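Extracellular ligand-binding receptor (Desulfohalobium retbaense DSM 5692, PDB 5ERE) probably serves as an extracellular sensor that binds ketoleucine in a leucine-binding-type module and cytosine in a tandem PAS sensor region. Local coordinates at residues A130-D135 / A172-R177; S141-L146 / V155-Y160; D342-V347 / I548-T553. One frame throughout, in Å; residues are numbered along the deposited sequence.

Contact 1: A130-D135 / A172-R177; sequences AVLAMD and ATIKAR
I174 makes the entire direct contact by spreading its two methyl-bearing branches over strand residues A130 and L132. The apolar evidence is two carbon pairs. The branch methyl CG2 lies 4.0 Å from the CB of A130, and the end of the longer arm, CD1 of I174, comes to 4.1 Å from the CB of L132. This span of two strand positions follows from the torsions: with chi1 at -80°, CG2 stands anti to the backbone N, while the CG1 arm runs out extended to CD1 (chi2 164°). A130 points its CB straight at the helix, whereas L132 offers only the root of its side chain, its CG being directed past I174 with chi1 at -175°.

The polar evidence lies within the segment 172-177 itself. A176 N bonds to A172 O in the i-to-i+4 pattern, at 3.1 Å. Next, R177 N reaches only as far back as I174 O, at 3.0 Å, so the hydrogen bonding tightens to i-to-i+3 as the chain leaves the helix.

All three touching residues are buried, as expected where a helix layer packs on the sheet of a doubly wound alpha/beta lobe. Strand 129-134 runs parallel to both its neighbours, 154-160 and 181-185. Helix 168-175 packs on the A130 and L132 side, while V131 and A133 face helix 137-149.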
loop_
_atom_site.group_PDB
_atom_site.type_symbol
_atom_site.label_atom_id
_atom_site.label_comp_id
_atom_site.label_asym_id
_atom_site.label_seq_id
_atom_site.Cartn_x
_atom_site.Cartn_y
_atom_site.Cartn_z
ATOM N N ALA A 130 15.862 14.133 -1.912
ATOM C CA ALA A 130 16.687 13.897 -3.101
ATOM C C ALA A 130 16.554 12.441 -3.575
ATOM O O ALA A 130 16.420 11.520 -2.758
ATOM C CB ALA A 130 18.148 14.237 -2.819
ATOM N N VAL A 131 16.566 12.259 -4.897
ATOM C CA VAL A 131 16.600 10.941 -5.513
ATOM C C VAL A 131 17.847 10.785 -6.379
ATOM O O VAL A 131 18.125 11.617 -7.234
ATOM C CB VAL A 131 15.354 10.686 -6.393
ATOM C CG1 VAL A 131 15.218 9.155 -6.788
ATOM C CG2 VAL A 131 14.127 11.158 -5.691
ATOM N N LEU A 132 18.594 9.717 -6.129
ATOM C CA LEU A 132 19.613 9.223 -7.044
ATOM C C LEU A 132 19.195 7.836 -7.575
ATOM O O LEU A 132 19.108 6.875 -6.783
ATOM C CB LEU A 132 20.961 9.143 -6.332
ATOM C CG LEU A 132 22.201 8.747 -7.147
ATOM C CD1 LEU A 132 22.349 9.557 -8.438
ATOM C CD2 LEU A 132 23.435 8.927 -6.283
ATOM N N ALA A 133 18.932 7.735 -8.886
ATOM C CA ALA A 133 18.367 6.506 -9.466
ATOM C C ALA A 133 19.170 5.955 -10.641
ATOM O O ALA A 133 19.691 6.694 -11.478
ATOM C CB ALA A 133 16.939 6.751 -9.913
HETATM N N MSE A 134 19.242 4.638 -10.705
HETATM C CA MSE A 134 19.869 3.943 -11.819
HETATM C C MSE A 134 19.279 4.441 -13.107
HETATM O O MSE A 134 18.068 4.626 -13.198
HETATM C CB MSE A 134 19.675 2.395 -11.688
HETATM C CG MSE A 134 18.244 1.950 -11.625
HETATM SE SE MSE A 134 18.079 -0.079 -11.439
HETATM C CE MSE A 134 18.849 -0.313 -9.666
ATOM N N ASP A 135 20.129 4.681 -14.104
ATOM C CA ASP A 135 19.663 5.191 -15.392
ATOM C C ASP A 135 19.072 4.104 -16.306
ATOM O O ASP A 135 19.686 3.682 -17.288
ATOM C CB ASP A 135 20.808 5.923 -16.117
ATOM C CG ASP A 135 20.341 6.626 -17.394
ATOM O OD1 ASP A 135 19.229 7.207 -17.401
ATOM O OD2 ASP A 135 21.081 6.592 -18.399
ATOM N N ALA A 172 27.282 15.887 -5.708
ATOM C CA ALA A 172 27.606 17.306 -5.455
ATOM C C ALA A 172 26.343 18.139 -5.615
ATOM O O ALA A 172 25.969 18.888 -4.711
ATOM C CB ALA A 172 28.710 17.806 -6.393
ATOM N N THR A 173 25.676 17.973 -6.756
ATOM C CA THR A 173 24.350 18.539 -6.972
ATOM C C THR A 173 23.456 18.300 -5.770
ATOM O O THR A 173 22.734 19.187 -5.330
ATOM C CB THR A 173 23.665 17.917 -8.190
ATOM O OG1 THR A 173 24.545 17.954 -9.313
ATOM C CG2 THR A 173 22.370 18.642 -8.528
ATOM N N ILE A 174 23.511 17.084 -5.244
ATOM C CA ILE A 174 22.576 16.667 -4.219
ATOM C C ILE A 174 22.869 17.315 -2.871
ATOM O O ILE A 174 21.951 17.763 -2.176
ATOM C CB ILE A 174 22.594 15.130 -4.059
ATOM C CG1 ILE A 174 21.753 14.488 -5.166
ATOM C CG2 ILE A 174 22.072 14.721 -2.665
ATOM C CD1 ILE A 174 22.011 12.991 -5.341
ATOM N N LYS A 175 24.134 17.303 -2.478
ATOM C CA LYS A 175 24.528 17.906 -1.214
ATOM C C LYS A 175 24.128 19.373 -1.210
ATOM O O LYS A 175 23.655 19.889 -0.205
ATOM C CB LYS A 175 26.027 17.763 -0.975
ATOM C CG LYS A 175 26.529 18.586 0.198
ATOM C CD LYS A 175 27.931 18.179 0.595
ATOM C CE LYS A 175 28.724 19.349 1.146
ATOM N NZ LYS A 175 30.134 18.977 1.437
ATOM N N ALA A 176 24.254 20.007 -2.370
ATOM C CA ALA A 176 23.972 21.433 -2.502
ATOM C C ALA A 176 22.481 21.743 -2.410
ATOM O O ALA A 176 22.086 22.900 -2.554
ATOM C CB ALA A 176 24.530 21.961 -3.820
ATOM N N ARG A 177 21.650 20.728 -2.173
ATOM C CA ARG A 177 20.229 20.997 -1.968
ATOM C C ARG A 177 19.803 20.632 -0.564
ATOM O O ARG A 177 18.608 20.683 -0.250
ATOM C CB ARG A 177 19.378 20.257 -2.981
ATOM C CG ARG A 177 19.859 20.375 -4.403
ATOM C CD ARG A 177 19.159 21.475 -5.161
ATOM N NE ARG A 177 19.444 21.327 -6.590
ATOM C CZ ARG A 177 20.272 22.092 -7.301
ATOM N NH1 ARG A 177 20.909 23.122 -6.747
ATOM N NH2 ARG A 177 20.449 21.832 -8.591
#

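Contact 2: S141-L146 / V155-Y160; sequences SWIRML and VAAQEY
I143 reaches from its helix to three consecutive strand residues, and its packing is closest at A157 and E159. Its CG2 methyl meets the CB of A157 at 4.1 Å, and both residues direct their CB bonds at the opposing segment. The CD1 methyl of I143 meets the CG of E159 at 4.0 Å. More loosely, I143 CD1 lies 4.4 Å from the backbone O of Q158. The torsions account for this division: at chi1 -84° the CG2 methyl is anti to the backbone N and turns to the alanine, while the extended CG1 arm carries CD1 along to the glutamate.

The looser side is the carboxylate end of E159. Its aliphatic part crosses the isoleucine arm at about a right angle, so CD1 of I143 covers only a short length of it, and E159 OE2 is 4.2 Å from that methyl. All four touching residues are partly exposed, so this edge of the contact borders solvent. E159 OE1 also lies close to D135 OD1; two like charges so near each other would tend to favour protonation of one of them.

The segment axes approach to 9.8 Å and run nearly antiparallel, at 173°, as in a beta-alpha-beta crossover. Helix 137-149 is the connection here, carrying the chain back between parallel strands 129-134 and 154-160. I143 also touches A133 of the first strand, so one side chain bridges both. L146 packs on V131 and on L123 of helix 112-123, a helix that W142 meets as well; beyond the sheet, Q158 lies against helix 168-175.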
loop_
_atom_site.group_PDB
_atom_site.type_symbol
_atom_site.label_atom_id
_atom_site.label_comp_id
_atom_site.label_asym_id
_atom_site.label_seq_id
_atom_site.Cartn_x
_atom_site.Cartn_y
_atom_site.Cartn_z
ATOM N N SER A 141 11.151 5.439 -13.826
ATOM C CA SER A 141 9.777 5.267 -13.378
ATOM C C SER A 141 9.598 5.723 -11.928
ATOM O O SER A 141 8.618 6.389 -11.598
ATOM C CB SER A 141 9.348 3.801 -13.549
ATOM O OG SER A 141 7.981 3.672 -13.265
ATOM N N TRP A 142 10.544 5.360 -11.066
ATOM C CA TRP A 142 10.539 5.805 -9.682
ATOM C C TRP A 142 10.676 7.320 -9.561
ATOM O O TRP A 142 10.076 7.919 -8.676
ATOM C CB TRP A 142 11.673 5.142 -8.900
ATOM C CG TRP A 142 11.268 3.859 -8.238
ATOM C CD1 TRP A 142 11.537 2.586 -8.666
ATOM C CD2 TRP A 142 10.519 3.728 -7.033
ATOM N NE1 TRP A 142 11.005 1.668 -7.784
ATOM C CE2 TRP A 142 10.378 2.346 -6.771
ATOM C CE3 TRP A 142 9.962 4.649 -6.134
ATOM C CZ2 TRP A 142 9.688 1.865 -5.665
ATOM C CZ3 TRP A 142 9.295 4.174 -5.034
ATOM C CH2 TRP A 142 9.152 2.791 -4.811
ATOM N N ILE A 143 11.493 7.928 -10.420
ATOM C CA ILE A 143 11.665 9.387 -10.397
ATOM C C ILE A 143 10.336 10.047 -10.740
ATOM O O ILE A 143 9.860 10.904 -9.999
ATOM C CB ILE A 143 12.778 9.875 -11.378
ATOM C CG1 ILE A 143 14.139 9.752 -10.705
ATOM C CG2 ILE A 143 12.599 11.365 -11.767
ATOM C CD1 ILE A 143 15.311 9.776 -11.644
ATOM N N ARG A 144 9.727 9.610 -11.835
ATOM C CA ARG A 144 8.503 10.219 -12.320
ATOM C C ARG A 144 7.385 10.049 -11.299
ATOM O O ARG A 144 6.503 10.892 -11.205
ATOM C CB ARG A 144 8.104 9.619 -13.672
HETATM N N MSE A 145 7.433 8.970 -10.523
HETATM C CA MSE A 145 6.396 8.693 -9.524
HETATM C C MSE A 145 6.559 9.570 -8.320
HETATM O O MSE A 145 5.592 10.111 -7.782
HETATM C CB MSE A 145 6.450 7.255 -9.053
HETATM C CG MSE A 145 6.053 6.257 -10.077
HETATM SE SE MSE A 145 4.145 5.871 -10.080
HETATM C CE MSE A 145 4.271 4.466 -11.430
ATOM N N LEU A 146 7.799 9.662 -7.872
ATOM C CA LEU A 146 8.104 10.411 -6.691
ATOM C C LEU A 146 7.856 11.901 -6.958
ATOM O O LEU A 146 7.337 12.615 -6.101
ATOM C CB LEU A 146 9.535 10.129 -6.265
ATOM C CG LEU A 146 9.713 8.792 -5.532
ATOM C CD1 LEU A 146 11.177 8.431 -5.411
ATOM C CD2 LEU A 146 9.046 8.855 -4.165
ATOM N N VAL A 155 13.683 17.891 -4.330
ATOM C CA VAL A 155 14.598 19.012 -4.592
ATOM C C VAL A 155 15.734 18.655 -5.566
ATOM O O VAL A 155 16.552 19.506 -5.926
ATOM C CB VAL A 155 15.211 19.539 -3.262
ATOM C CG1 VAL A 155 14.108 19.901 -2.284
ATOM C CG2 VAL A 155 16.181 18.528 -2.616
ATOM N N ALA A 156 15.770 17.400 -6.006
ATOM C CA ALA A 156 16.835 16.908 -6.872
ATOM C C ALA A 156 16.511 15.498 -7.377
ATOM O O ALA A 156 16.053 14.664 -6.604
ATOM C CB ALA A 156 18.158 16.903 -6.134
ATOM N N ALA A 157 16.760 15.256 -8.662
ATOM C CA ALA A 157 16.487 13.968 -9.296
ATOM C C ALA A 157 17.648 13.607 -10.224
ATOM O O ALA A 157 17.676 14.025 -11.381
ATOM C CB ALA A 157 15.179 14.017 -10.070
ATOM N N GLN A 158 18.599 12.842 -9.691
ATOM C CA GLN A 158 19.840 12.519 -10.385
ATOM C C GLN A 158 19.861 11.048 -10.811
ATOM O O GLN A 158 19.362 10.188 -10.095
ATOM C CB GLN A 158 21.042 12.814 -9.484
ATOM C CG GLN A 158 21.252 14.299 -9.156
ATOM C CD GLN A 158 21.582 15.126 -10.399
ATOM O OE1 GLN A 158 22.692 15.050 -10.926
ATOM N NE2 GLN A 158 20.604 15.892 -10.887
ATOM N N GLU A 159 20.443 10.773 -11.975
ATOM C CA GLU A 159 20.592 9.414 -12.477
ATOM C C GLU A 159 22.055 8.970 -12.454
ATOM O O GLU A 159 22.960 9.802 -12.350
ATOM C CB GLU A 159 20.032 9.319 -13.892
ATOM C CG GLU A 159 18.522 9.577 -13.965
ATOM C CD GLU A 159 17.983 9.630 -15.390
ATOM O OE1 GLU A 159 18.795 9.745 -16.341
ATOM O OE2 GLU A 159 16.742 9.575 -15.547
ATOM N N TYR A 160 22.288 7.659 -12.538
ATOM C CA TYR A 160 23.641 7.126 -12.681
ATOM C C TYR A 160 23.660 5.791 -13.417
ATOM O O TYR A 160 22.752 4.952 -13.262
ATOM C CB TYR A 160 24.318 6.945 -11.318
ATOM C CG TYR A 160 23.673 5.857 -10.481
ATOM C CD1 TYR A 160 22.528 6.119 -9.742
ATOM C CD2 TYR A 160 24.204 4.571 -10.445
ATOM C CE1 TYR A 160 21.933 5.143 -8.984
ATOM C CE2 TYR A 160 23.605 3.566 -9.692
ATOM C CZ TYR A 160 22.463 3.855 -8.972
ATOM O OH TYR A 160 21.856 2.887 -8.216
#

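Contact 3: D342-V347 / I548-T553; sequences DMDRSV and IGLHGT
D344 OD1 is gripped by two imidazoles, H551 NE2 across the contact and H440 NE2 from strand 434-443. The arrangement ties the long helix 324-357 to a beta hairpin, whose strands 541-550 and 553-561 are joined by a type I' turn from L550 to T553. Positive phi at H551 and G552, the two central residues of the turn, is the backbone evidence for that type.

H551 NE2 donates to D344 OD1 over 2.7 Å, with an N-H...O angle of 161°. The oxygen sits at the ring's edge, almost in its plane, but the donor comes from above the carboxylate plane, and the two flat groups are 59° apart. With CG anti to the backbone N (chi1 -165°), the aspartate stretches out to meet the histidine coming from the opposite direction. Two imidazoles at one oxygen would probably stabilise the charged carboxylate. An alanine in place of D344 is likely to leave both H551 and H440 without their shared acceptor and the H551 ring less firmly fixed in its rotation.

Around the pair, L438 touches D344 and H551 alike, and F340, about one helical turn earlier, lies against L550. Within the helix, M343 O accepts from both V347 N and S346 OG. Beside the polar pair, the CD1 methyl of L550 rests 3.8 Å from the CB of D344.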
loop_
_atom_site.group_PDB
_atom_site.type_symbol
_atom_site.label_atom_id
_atom_site.label_comp_id
_atom_site.label_asym_id
_atom_site.label_seq_id
_atom_site.Cartn_x
_atom_site.Cartn_y
_atom_site.Cartn_z
ATOM N N ASP A 342 -13.251 18.801 10.424
ATOM C CA ASP A 342 -13.789 19.504 9.270
ATOM C C ASP A 342 -15.292 19.483 9.317
ATOM O O ASP A 342 -15.953 20.517 9.147
ATOM C CB ASP A 342 -13.307 18.891 7.949
ATOM C CG ASP A 342 -11.851 19.188 7.660
ATOM O OD1 ASP A 342 -11.354 20.229 8.128
ATOM O OD2 ASP A 342 -11.195 18.387 6.967
HETATM N N MSE A 343 -15.845 18.307 9.564
HETATM C CA MSE A 343 -17.283 18.189 9.689
HETATM C C MSE A 343 -17.824 19.049 10.787
HETATM O O MSE A 343 -18.785 19.796 10.598
HETATM C CB MSE A 343 -17.711 16.741 9.977
HETATM C CG MSE A 343 -17.736 15.831 8.805
HETATM SE SE MSE A 343 -17.993 13.961 9.455
HETATM C CE MSE A 343 -19.291 14.365 10.562
ATOM N N ASP A 344 -17.215 18.938 11.969
ATOM C CA ASP A 344 -17.644 19.739 13.110
ATOM C C ASP A 344 -17.671 21.255 12.801
ATOM O O ASP A 344 -18.648 21.961 13.101
ATOM C CB ASP A 344 -16.715 19.453 14.294
ATOM C CG ASP A 344 -17.275 19.930 15.592
ATOM O OD1 ASP A 344 -18.453 19.629 15.882
ATOM O OD2 ASP A 344 -16.524 20.605 16.320
ATOM N N ARG A 345 -16.604 21.760 12.202
ATOM C CA ARG A 345 -16.583 23.170 11.792
ATOM C C ARG A 345 -17.686 23.535 10.789
ATOM O O ARG A 345 -18.303 24.621 10.865
ATOM C CB ARG A 345 -15.246 23.517 11.169
ATOM C CG ARG A 345 -14.245 24.080 12.125
ATOM C CD ARG A 345 -13.082 24.664 11.345
ATOM N NE ARG A 345 -12.091 23.643 11.011
ATOM C CZ ARG A 345 -11.983 23.023 9.835
ATOM N NH1 ARG A 345 -12.801 23.306 8.817
ATOM N NH2 ARG A 345 -11.031 22.107 9.677
ATOM N N SER A 346 -17.921 22.661 9.824
ATOM C CA SER A 346 -18.915 22.975 8.784
ATOM C C SER A 346 -20.307 22.983 9.390
ATOM O O SER A 346 -21.133 23.803 9.050
ATOM C CB SER A 346 -18.855 21.979 7.628
ATOM O OG SER A 346 -19.342 20.695 8.045
ATOM N N VAL A 347 -20.580 22.048 10.288
ATOM C CA VAL A 347 -21.890 21.970 10.926
ATOM C C VAL A 347 -22.081 23.115 11.911
ATOM O O VAL A 347 -23.181 23.631 12.051
ATOM C CB VAL A 347 -22.088 20.586 11.666
ATOM C CG1 VAL A 347 -23.397 20.532 12.374
ATOM C CG2 VAL A 347 -22.034 19.462 10.665
ATOM N N ILE A 548 -10.305 8.047 18.652
ATOM C CA ILE A 548 -10.764 9.174 17.860
ATOM C C ILE A 548 -12.201 9.526 18.227
ATOM O O ILE A 548 -13.004 8.650 18.563
ATOM C CB ILE A 548 -10.713 8.859 16.366
ATOM C CG1 ILE A 548 -11.359 7.477 16.114
ATOM C CG2 ILE A 548 -9.272 8.879 15.884
ATOM C CD1 ILE A 548 -11.899 7.370 14.832
ATOM N N GLY A 549 -12.544 10.803 18.142
ATOM C CA GLY A 549 -13.915 11.207 18.393
ATOM C C GLY A 549 -14.127 12.693 18.585
ATOM O O GLY A 549 -13.207 13.486 18.398
ATOM N N LEU A 550 -15.348 13.052 18.960
ATOM C CA LEU A 550 -15.721 14.426 19.254
ATOM C C LEU A 550 -16.759 14.493 20.366
ATOM O O LEU A 550 -17.572 13.575 20.524
ATOM C CB LEU A 550 -16.305 15.131 18.009
ATOM C CG LEU A 550 -15.494 15.382 16.741
ATOM C CD1 LEU A 550 -16.413 15.863 15.602
ATOM C CD2 LEU A 550 -14.395 16.423 17.013
ATOM N N HIS A 551 -16.722 15.589 21.123
ATOM C CA HIS A 551 -17.811 15.964 22.023
ATOM C C HIS A 551 -18.134 14.858 23.032
ATOM O O HIS A 551 -19.301 14.693 23.415
ATOM C CB HIS A 551 -19.075 16.306 21.230
ATOM C CG HIS A 551 -18.873 17.352 20.180
ATOM N ND1 HIS A 551 -18.352 18.600 20.469
ATOM C CD2 HIS A 551 -19.126 17.346 18.850
ATOM C CE1 HIS A 551 -18.293 19.315 19.358
ATOM N NE2 HIS A 551 -18.757 18.579 18.360
ATOM N N GLY A 552 -17.101 14.122 23.451
ATOM C CA GLY A 552 -17.247 13.093 24.468
ATOM C C GLY A 552 -17.624 11.722 23.946
ATOM O O GLY A 552 -17.789 10.784 24.729
ATOM N N THR A 553 -17.754 11.602 22.625
ATOM C CA THR A 553 -18.027 10.305 21.977
ATOM C C THR A 553 -16.748 9.873 21.294
ATOM O O THR A 553 -16.300 10.458 20.315
ATOM C CB THR A 553 -19.176 10.379 20.977
ATOM O OG1 THR A 553 -20.352 10.789 21.669
ATOM C CG2 THR A 553 -19.428 8.997 20.261
#

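Overall arrangement
Contacts 1 and 2 belong to one lobe of the periplasmic-binding module, their centres about 9 Å apart. They share the parallel part of one sheet, where strands 129-134 and 154-160 are neighbours, and cover its two faces with helices 168-175 and 137-149. In chain order the segments run 130-135, 141-146, 155-160, 172-177, so contact 1 spans contact 2; A133 N to Q158 O, at 2.8 Å, is a probable hydrogen bond joining them. Contact 3 comes later in the chain, in the sensor region, with its centre about 44 Å from contact 1 and 40 Å from contact 2. The contacts thus report on two distant parts of one chain, the ketoleucine-binding module and the sensor region.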